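Local coordinates for protein ribosomal RNA small subunit methyltransferase Nep1 (Archaeoglobus fulgidus, PDB 3O7B) that probably methylates the N1 atom of a specific pseudouridine in small-subunit ribosomal RNA, using S-adenosylmethionine, during ribosome biogenesis, at residues G199-E203 / E204-E208; R84-P87 / D88-H91; I64-D68 / S69-T73. All coordinates share one frame; numbering follows the deposited sequence.

Interaction 1: G199-E203 / E204-E208; sequences GDFFE and ETLRE. With SAH (S-adenosyl-L-homocysteine), chain C.
E203 O accepts from R207 N over 2.9 Å, at an N-H...O angle of 163°. This bond lies in the first turn of helix 203-209, which has F202 at its N-cap. The turn follows the loop that leaves strand 189-194 and lines the cofactor pocket of this SPOUT methyltransferase. A weak bond from L206 N to F202 O, 3.3 Å long, joins the cap residue to the same turn.

R207 folds back over the helix start. Its chain bends at chi3 (-61°) and lays one guanidinium face over the backbone of E203 and E204. R207 NH1 comes to 3.5 Å from E203 CB. The E203 carboxylate does not meet this guanidinium: OE1 of E203 and NH1 of R207 are 5.1 Å apart. It lies beside L206 instead, with E203 OE1 3.9 Å from L206 CD1. The other branch of L206, CD2, packs 3.9 Å from F201 CB, and these two side chains cross at about a right angle. L171 and R173 touch both of them.

T205 OG1 sits at the edge of the F202 ring, near its plane. It is hydrogen-bonded to E34, which also takes F202 N. At the pocket end, G199 O accepts from the amino N of S-adenosylhomocysteine at 2.8 Å. F201 reaches the ribose, with its CZ 3.5 Å from SAH O3'.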
loop_
_atom_site.group_PDB
_atom_site.type_symbol
_atom_site.label_atom_id
_atom_site.label_comp_id
_atom_site.label_asym_id
_atom_site.label_seq_id
_atom_site.Cartn_x
_atom_site.Cartn_y
_atom_site.Cartn_z
ATOM N N GLY A 199 0.372 1.813 19.989
ATOM C CA GLY A 199 -0.472 1.463 21.131
ATOM C C GLY A 199 -1.083 0.083 21.014
ATOM O O GLY A 199 -0.752 -0.700 20.131
ATOM N N ASP A 200 -1.981 -0.216 21.947
ATOM C CA ASP A 200 -2.644 -1.516 22.016
ATOM C C ASP A 200 -4.127 -1.307 21.788
ATOM O O ASP A 200 -4.604 -0.190 21.896
ATOM C CB ASP A 200 -2.441 -2.128 23.402
ATOM C CG ASP A 200 -0.994 -2.459 23.678
ATOM O OD1 ASP A 200 -0.339 -1.676 24.402
ATOM O OD2 ASP A 200 -0.510 -3.485 23.152
ATOM N N PHE A 201 -4.853 -2.379 21.489
ATOM C CA PHE A 201 -6.304 -2.281 21.332
ATOM C C PHE A 201 -6.960 -1.702 22.577
ATOM O O PHE A 201 -6.544 -2.003 23.700
ATOM C CB PHE A 201 -6.913 -3.650 21.064
ATOM C CG PHE A 201 -6.486 -4.255 19.754
ATOM C CD1 PHE A 201 -6.996 -3.770 18.558
ATOM C CD2 PHE A 201 -5.600 -5.319 19.722
ATOM C CE1 PHE A 201 -6.601 -4.338 17.345
ATOM C CE2 PHE A 201 -5.201 -5.891 18.505
ATOM C CZ PHE A 201 -5.718 -5.394 17.321
ATOM N N PHE A 202 -7.975 -0.870 22.385
ATOM C CA PHE A 202 -8.845 -0.473 23.499
ATOM C C PHE A 202 -9.468 -1.712 24.125
ATOM O O PHE A 202 -9.823 -2.679 23.446
ATOM C CB PHE A 202 -9.980 0.417 23.004
ATOM C CG PHE A 202 -9.537 1.770 22.498
ATOM C CD1 PHE A 202 -8.715 2.606 23.268
ATOM C CD2 PHE A 202 -9.990 2.232 21.254
ATOM C CE1 PHE A 202 -8.326 3.865 22.792
ATOM C CE2 PHE A 202 -9.611 3.487 20.773
ATOM C CZ PHE A 202 -8.776 4.309 21.542
ATOM N N GLU A 203 -9.641 -1.675 25.443
ATOM C CA GLU A 203 -10.344 -2.759 26.120
ATOM C C GLU A 203 -11.757 -2.951 25.563
ATOM O O GLU A 203 -12.209 -4.097 25.406
ATOM C CB GLU A 203 -10.368 -2.539 27.638
ATOM C CG GLU A 203 -9.032 -2.807 28.326
ATOM C CD GLU A 203 -8.462 -4.204 28.044
ATOM O OE1 GLU A 203 -9.240 -5.189 27.974
ATOM O OE2 GLU A 203 -7.222 -4.312 27.895
ATOM N N GLU A 204 -12.436 -1.848 25.243
ATOM C CA GLU A 204 -13.772 -1.918 24.652
ATOM C C GLU A 204 -13.795 -2.740 23.360
ATOM O O GLU A 204 -14.692 -3.548 23.150
ATOM C CB GLU A 204 -14.361 -0.525 24.403
ATOM C CG GLU A 204 -15.751 -0.579 23.763
ATOM C CD GLU A 204 -16.464 0.763 23.705
ATOM O OE1 GLU A 204 -15.882 1.795 24.113
ATOM O OE2 GLU A 204 -17.625 0.775 23.241
ATOM N N THR A 205 -12.802 -2.526 22.498
ATOM C CA THR A 205 -12.708 -3.272 21.246
ATOM C C THR A 205 -12.634 -4.775 21.503
ATOM O O THR A 205 -13.361 -5.562 20.897
ATOM C CB THR A 205 -11.468 -2.815 20.454
ATOM O OG1 THR A 205 -11.554 -1.414 20.214
ATOM C CG2 THR A 205 -11.349 -3.551 19.113
ATOM N N LEU A 206 -11.771 -5.168 22.436
ATOM C CA LEU A 206 -11.633 -6.582 22.764
ATOM C C LEU A 206 -12.917 -7.172 23.355
ATOM O O LEU A 206 -13.286 -8.296 23.031
ATOM C CB LEU A 206 -10.464 -6.814 23.724
ATOM C CG LEU A 206 -9.101 -6.296 23.261
ATOM C CD1 LEU A 206 -8.077 -6.359 24.401
ATOM C CD2 LEU A 206 -8.621 -7.073 22.048
ATOM N N ARG A 207 -13.595 -6.399 24.203
ATOM C CA ARG A 207 -14.883 -6.853 24.731
ATOM C C ARG A 207 -15.917 -7.072 23.625
ATOM O O ARG A 207 -16.652 -8.054 23.630
ATOM C CB ARG A 207 -15.424 -5.872 25.772
ATOM C CG ARG A 207 -14.622 -5.846 27.066
ATOM C CD ARG A 207 -15.387 -5.173 28.203
ATOM N NE ARG A 207 -15.713 -3.770 27.931
ATOM C CZ ARG A 207 -14.911 -2.738 28.186
ATOM N NH1 ARG A 207 -13.711 -2.926 28.729
ATOM N NH2 ARG A 207 -15.316 -1.504 27.897
ATOM N N GLU A 208 -15.956 -6.164 22.650
ATOM C CA GLU A 208 -16.884 -6.312 21.528
ATOM C C GLU A 208 -16.680 -7.579 20.695
ATOM O O GLU A 208 -17.607 -8.052 20.056
ATOM C CB GLU A 208 -16.785 -5.105 20.603
ATOM C CG GLU A 208 -17.440 -3.876 21.146
ATOM C CD GLU A 208 -18.940 -3.983 21.100
ATOM O OE1 GLU A 208 -19.523 -3.971 19.996
ATOM O OE2 GLU A 208 -19.541 -4.093 22.183
HETATM N N SAH C . 0.178 -2.932 18.768
HETATM C CA SAH C . 1.151 -2.454 17.742
HETATM C CB SAH C . 0.537 -1.306 16.952
HETATM C CG SAH C . -0.368 -1.777 15.815
HETATM S SD SAH C . 0.487 -2.850 14.621
HETATM C C SAH C . 2.480 -2.033 18.361
HETATM O O SAH C . 2.695 -2.207 19.563
HETATM C "C5'" SAH C . -0.827 -3.282 13.448
HETATM C "C4'" SAH C . -1.562 -4.603 13.647
HETATM O "O4'" SAH C . -0.824 -5.698 13.137
HETATM C "C3'" SAH C . -1.814 -4.987 15.093
HETATM O "O3'" SAH C . -2.890 -4.269 15.644
HETATM C "C2'" SAH C . -2.084 -6.463 14.963
HETATM O "O2'" SAH C . -3.419 -6.691 14.502
HETATM C "C1'" SAH C . -1.128 -6.880 13.861
HETATM N N9 SAH C . 0.170 -7.453 14.304
HETATM C C8 SAH C . 1.350 -6.780 14.527
HETATM N N7 SAH C . 2.302 -7.686 14.877
HETATM C C5 SAH C . 1.752 -8.917 14.846
HETATM C C6 SAH C . 2.254 -10.185 15.114
HETATM N N6 SAH C . 3.535 -10.367 15.478
HETATM N N1 SAH C . 1.432 -11.281 14.994
HETATM C C2 SAH C . 0.105 -11.127 14.637
HETATM N N3 SAH C . -0.388 -9.867 14.381
HETATM C C4 SAH C . 0.410 -8.782 14.494
#

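Interaction 2: R84-P87 / D88-H91; sequences RGRP and DIVH
R86 and D88 meet edge to edge, guanidinium and carboxylate planes only 2° apart. The grip is side-on and double. R86 NE donates to D88 OD1 at 2.9 Å, and R86 NH2 donates to D88 OD2 at 3.0 Å. Each oxygen uses its syn lone pair, and both lie close to the guanidinium plane. This salt bridge fixes the rotation of the arginine head.

D88 CG sits between its own backbone N and carbonyl carbon (chi1 53°), which turns the carboxylate back toward R86. R86 bends at chi2 and chi3 to meet it. I89 CD1 lies over one guanidinium face, offset toward the rim, and packs 4.0 Å from R86 CB. R127 of the second subunit packs on R86 and D88. R86 is predicted to interact with the substrate rRNA. The double grip is consistent with D88 stabilising R86, its predicted role. A leucine in place of R86 would probably leave the D88 carboxylate without both donors and I89 CD1 without the flat group it lies over.

The backbone starts helix 87-98 here. I89 N bonds to R86 O at 3.3 Å, and H91 N to P87 O at 3.1 Å. A water links R86 O to V90 N. Y129 of helix 129-142 touches P87, D88 and H91, and V90 packs on strand 28-35.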
loop_
_atom_site.group_PDB
_atom_site.type_symbol
_atom_site.label_atom_id
_atom_site.label_comp_id
_atom_site.label_asym_id
_atom_site.label_seq_id
_atom_site.Cartn_x
_atom_site.Cartn_y
_atom_site.Cartn_z
ATOM N N ARG A 84 -3.963 8.281 16.120
ATOM C CA ARG A 84 -4.827 9.127 15.290
ATOM C C ARG A 84 -4.129 9.756 14.099
ATOM O O ARG A 84 -2.901 9.897 14.089
ATOM C CB ARG A 84 -5.484 10.200 16.156
ATOM C CG ARG A 84 -6.278 9.591 17.288
ATOM C CD ARG A 84 -6.807 10.654 18.236
ATOM N NE ARG A 84 -8.125 11.104 17.821
ATOM C CZ ARG A 84 -8.990 11.707 18.625
ATOM N NH1 ARG A 84 -8.668 11.937 19.894
ATOM N NH2 ARG A 84 -10.175 12.067 18.164
ATOM N N GLY A 85 -4.931 10.117 13.100
ATOM C CA GLY A 85 -4.466 10.850 11.925
ATOM C C GLY A 85 -3.685 10.035 10.917
ATOM O O GLY A 85 -2.886 10.597 10.166
ATOM N N ARG A 86 -3.957 8.736 10.852
ATOM C CA ARG A 86 -3.216 7.848 9.916
ATOM C C ARG A 86 -4.097 7.015 8.977
ATOM O O ARG A 86 -4.052 5.792 9.006
ATOM C CB ARG A 86 -2.222 6.979 10.686
ATOM C CG ARG A 86 -1.144 7.800 11.402
ATOM C CD ARG A 86 -0.133 8.447 10.421
ATOM N NE ARG A 86 0.452 7.423 9.565
ATOM C CZ ARG A 86 1.426 6.599 9.926
ATOM N NH1 ARG A 86 1.986 6.683 11.123
ATOM N NH2 ARG A 86 1.846 5.675 9.068
ATOM N N PRO A 87 -4.856 7.690 8.094
ATOM C CA PRO A 87 -5.727 6.963 7.162
ATOM C C PRO A 87 -4.943 6.178 6.108
ATOM O O PRO A 87 -5.522 5.298 5.458
ATOM C CB PRO A 87 -6.575 8.068 6.515
ATOM C CG PRO A 87 -5.785 9.345 6.717
ATOM C CD PRO A 87 -4.964 9.158 7.959
ATOM N N ASP A 88 -3.646 6.462 5.980
ATOM C CA ASP A 88 -2.814 5.729 5.012
ATOM C C ASP A 88 -2.756 4.248 5.340
ATOM O O ASP A 88 -2.638 3.393 4.446
ATOM C CB ASP A 88 -1.393 6.287 4.995
ATOM C CG ASP A 88 -0.778 6.334 6.375
ATOM O OD1 ASP A 88 -1.237 7.194 7.166
ATOM O OD2 ASP A 88 0.141 5.531 6.653
ATOM N N ILE A 89 -2.840 3.910 6.628
ATOM C CA ILE A 89 -2.669 2.513 6.999
ATOM C C ILE A 89 -3.817 1.658 6.455
ATOM O O ILE A 89 -3.605 0.653 5.755
ATOM C CB ILE A 89 -2.533 2.330 8.525
ATOM C CG1 ILE A 89 -1.261 3.023 9.008
ATOM C CG2 ILE A 89 -2.533 0.851 8.904
ATOM C CD1 ILE A 89 -1.182 3.164 10.533
ATOM N N VAL A 90 -5.050 2.059 6.752
ATOM C CA VAL A 90 -6.171 1.269 6.281
ATOM C C VAL A 90 -6.311 1.360 4.748
ATOM O O VAL A 90 -6.736 0.403 4.119
ATOM C CB VAL A 90 -7.496 1.623 7.047
ATOM C CG1 VAL A 90 -8.050 2.963 6.631
ATOM C CG2 VAL A 90 -8.533 0.525 6.865
ATOM N N HIS A 91 -5.908 2.487 4.163
ATOM C CA HIS A 91 -5.913 2.622 2.691
ATOM C C HIS A 91 -5.157 1.476 2.042
ATOM O O HIS A 91 -5.694 0.781 1.181
ATOM C CB HIS A 91 -5.279 3.951 2.295
ATOM C CG HIS A 91 -5.201 4.168 0.813
ATOM N ND1 HIS A 91 -4.087 4.711 0.207
ATOM C CD2 HIS A 91 -6.080 3.889 -0.178
ATOM C CE1 HIS A 91 -4.290 4.773 -1.098
ATOM N NE2 HIS A 91 -5.492 4.287 -1.359
HETATM O O HOH W 1 -5.771 3.617 9.296
#

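Interaction 3: I64-D68 / S69-T73; sequences ILLDD and SKHHT
D67 is extended, and from D68 the chain coils into a short, weakly bonded helix whose first turn closes on D67 O. That oxygen takes two backbone donors. H71 N meets D67 O in the carbonyl plane at 2.8 Å; K70 N, 2.9 Å from D67 O, lies 46° out of that plane.

The D67 side chain caps the same turn. Its CG is anti to the backbone N (chi1 178°), and D67 OD1 accepts from S69 N at 2.9 Å. The donor meets OD1 on the anti side, 29° out of the carboxylate plane. This is an Asx turn with D67 as the N-cap of helix 68-71. OD2 of D67 is held elsewhere: it bonds to Y129 of helix 129-142, and a water joins it to K70 NZ. N128 of the second subunit also packs on D67.

The H71 ring is tucked back under the preceding loop. H71 NE2 donates a weak, bent bond of 3.3 Å to L65 O, which lies at the ring edge in its plane. I64 CG2 packs obliquely 3.8 Å from H71 NE2. L66 CD1 lies 3.8 Å from H71 CD2. K70 CB covers part of one ring face, and D53 of helix 48-57 also touches this histidine.

D68 spreads its polar atoms among several partners. OD1 receives a water that also bonds to S69 OG, while OD2 forms a salt bridge with R81. D68 O takes a weak, bent bond from H72 N at 3.5 Å, and another water bridges D68 O and H72 N. H72 CB rests 3.3 Å from D68 O.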
loop_
_atom_site.group_PDB
_atom_site.type_symbol
_atom_site.label_atom_id
_atom_site.label_comp_id
_atom_site.label_asym_id
_atom_site.label_seq_id
_atom_site.Cartn_x
_atom_site.Cartn_y
_atom_site.Cartn_z
ATOM N N ILE A 64 -13.133 17.715 6.842
ATOM C CA ILE A 64 -11.800 17.252 6.428
ATOM C C ILE A 64 -11.354 16.063 7.276
ATOM O O ILE A 64 -11.561 16.029 8.498
ATOM C CB ILE A 64 -10.784 18.404 6.510
ATOM C CG1 ILE A 64 -11.136 19.484 5.475
ATOM C CG2 ILE A 64 -9.341 17.905 6.290
ATOM C CD1 ILE A 64 -10.383 20.795 5.654
ATOM N N LEU A 65 -10.764 15.070 6.606
ATOM C CA LEU A 65 -10.231 13.896 7.288
ATOM C C LEU A 65 -8.950 14.266 8.041
ATOM O O LEU A 65 -8.070 14.961 7.515
ATOM C CB LEU A 65 -9.935 12.788 6.268
ATOM C CG LEU A 65 -9.909 11.337 6.754
ATOM C CD1 LEU A 65 -11.312 10.806 7.114
ATOM C CD2 LEU A 65 -9.298 10.468 5.660
ATOM N N LEU A 66 -8.856 13.803 9.279
ATOM C CA LEU A 66 -7.676 14.042 10.102
ATOM C C LEU A 66 -6.466 13.262 9.573
ATOM O O LEU A 66 -6.551 12.050 9.357
ATOM C CB LEU A 66 -7.987 13.678 11.561
ATOM C CG LEU A 66 -6.926 14.048 12.599
ATOM C CD1 LEU A 66 -6.803 15.570 12.736
ATOM C CD2 LEU A 66 -7.207 13.382 13.954
ATOM N N ASP A 67 -5.364 13.970 9.381
ATOM C CA ASP A 67 -4.174 13.434 8.709
ATOM C C ASP A 67 -2.992 14.102 9.374
ATOM O O ASP A 67 -2.781 15.313 9.213
ATOM C CB ASP A 67 -4.243 13.800 7.217
ATOM C CG ASP A 67 -3.022 13.327 6.411
ATOM O OD1 ASP A 67 -1.942 13.065 6.978
ATOM O OD2 ASP A 67 -3.149 13.237 5.168
ATOM N N ASP A 68 -2.221 13.325 10.130
ATOM C CA ASP A 68 -1.142 13.937 10.904
ATOM C C ASP A 68 0.058 14.422 10.090
ATOM O O ASP A 68 0.931 15.096 10.637
ATOM C CB ASP A 68 -0.757 13.100 12.137
ATOM C CG ASP A 68 0.291 12.047 11.870
ATOM O OD1 ASP A 68 0.602 11.721 10.698
ATOM O OD2 ASP A 68 0.813 11.528 12.882
ATOM N N SER A 69 0.078 14.155 8.782
ATOM C CA SER A 69 1.088 14.776 7.912
ATOM C C SER A 69 0.702 16.212 7.549
ATOM O O SER A 69 1.526 16.973 7.007
ATOM C CB SER A 69 1.344 13.936 6.649
ATOM O OG SER A 69 2.067 12.756 6.970
ATOM N N LYS A 70 -0.545 16.580 7.843
ATOM C CA LYS A 70 -1.032 17.941 7.625
ATOM C C LYS A 70 -1.395 18.649 8.926
ATOM O O LYS A 70 -1.266 19.879 9.036
ATOM C CB LYS A 70 -2.272 17.921 6.732
ATOM C CG LYS A 70 -2.033 17.411 5.325
ATOM C CD LYS A 70 -3.303 17.436 4.521
ATOM C CE LYS A 70 -3.069 16.874 3.128
ATOM N NZ LYS A 70 -4.309 16.990 2.311
ATOM N N HIS A 71 -1.851 17.880 9.908
ATOM C CA HIS A 71 -2.514 18.478 11.079
ATOM C C HIS A 71 -1.756 18.269 12.383
ATOM O O HIS A 71 -2.294 18.560 13.464
ATOM C CB HIS A 71 -3.930 17.907 11.247
ATOM C CG HIS A 71 -4.770 17.951 10.007
ATOM N ND1 HIS A 71 -4.898 19.069 9.206
ATOM C CD2 HIS A 71 -5.535 16.992 9.435
ATOM C CE1 HIS A 71 -5.710 18.796 8.195
ATOM N NE2 HIS A 71 -6.111 17.542 8.315
ATOM N N HIS A 72 -0.529 17.757 12.303
ATOM C CA HIS A 72 0.250 17.393 13.491
ATOM C C HIS A 72 0.237 18.463 14.595
ATOM O O HIS A 72 -0.033 18.162 15.758
ATOM C CB HIS A 72 1.698 17.112 13.103
ATOM C CG HIS A 72 2.579 16.804 14.278
ATOM N ND1 HIS A 72 3.420 17.739 14.847
ATOM C CD2 HIS A 72 2.713 15.678 15.020
ATOM C CE1 HIS A 72 4.052 17.193 15.872
ATOM N NE2 HIS A 72 3.648 15.941 15.993
ATOM N N THR A 73 0.548 19.698 14.225
ATOM C CA THR A 73 0.684 20.757 15.235
ATOM C C THR A 73 -0.639 21.087 15.935
ATOM O O THR A 73 -0.633 21.579 17.064
ATOM C CB THR A 73 1.330 22.028 14.668
ATOM O OG1 THR A 73 0.517 22.559 13.624
ATOM C CG2 THR A 73 2.706 21.720 14.125
HETATM O O HOH W 2 -5.138 14.329 3.753
HETATM O O HOH W 3 0.618 10.974 8.145
HETATM O O HOH W 4 1.447 18.061 9.931
#

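How the interactions relate
Along the chain the order is interaction 3, interaction 2, interaction 1, and each lies at the start of a helix: 68-71, 87-98 and 203-209. Interactions 2 and 3 are neighbours, with centres about 10 Å apart. They touch directly: D68 N probably bonds to G85 O, D68 OD1 packs against R86 CD, and P87 packs on L65 and L66. Both also meet the second subunit of the homodimer. Interaction 1 follows strand 189-194 of the central sheet, and its loop residues G199 and F201 line the cofactor pocket. Its centre is about 18 Å from interaction 2 and about 24 Å from interaction 3. By these distances, the predicted RNA-contacting arginine lies between the pocket loop and residues 64-73.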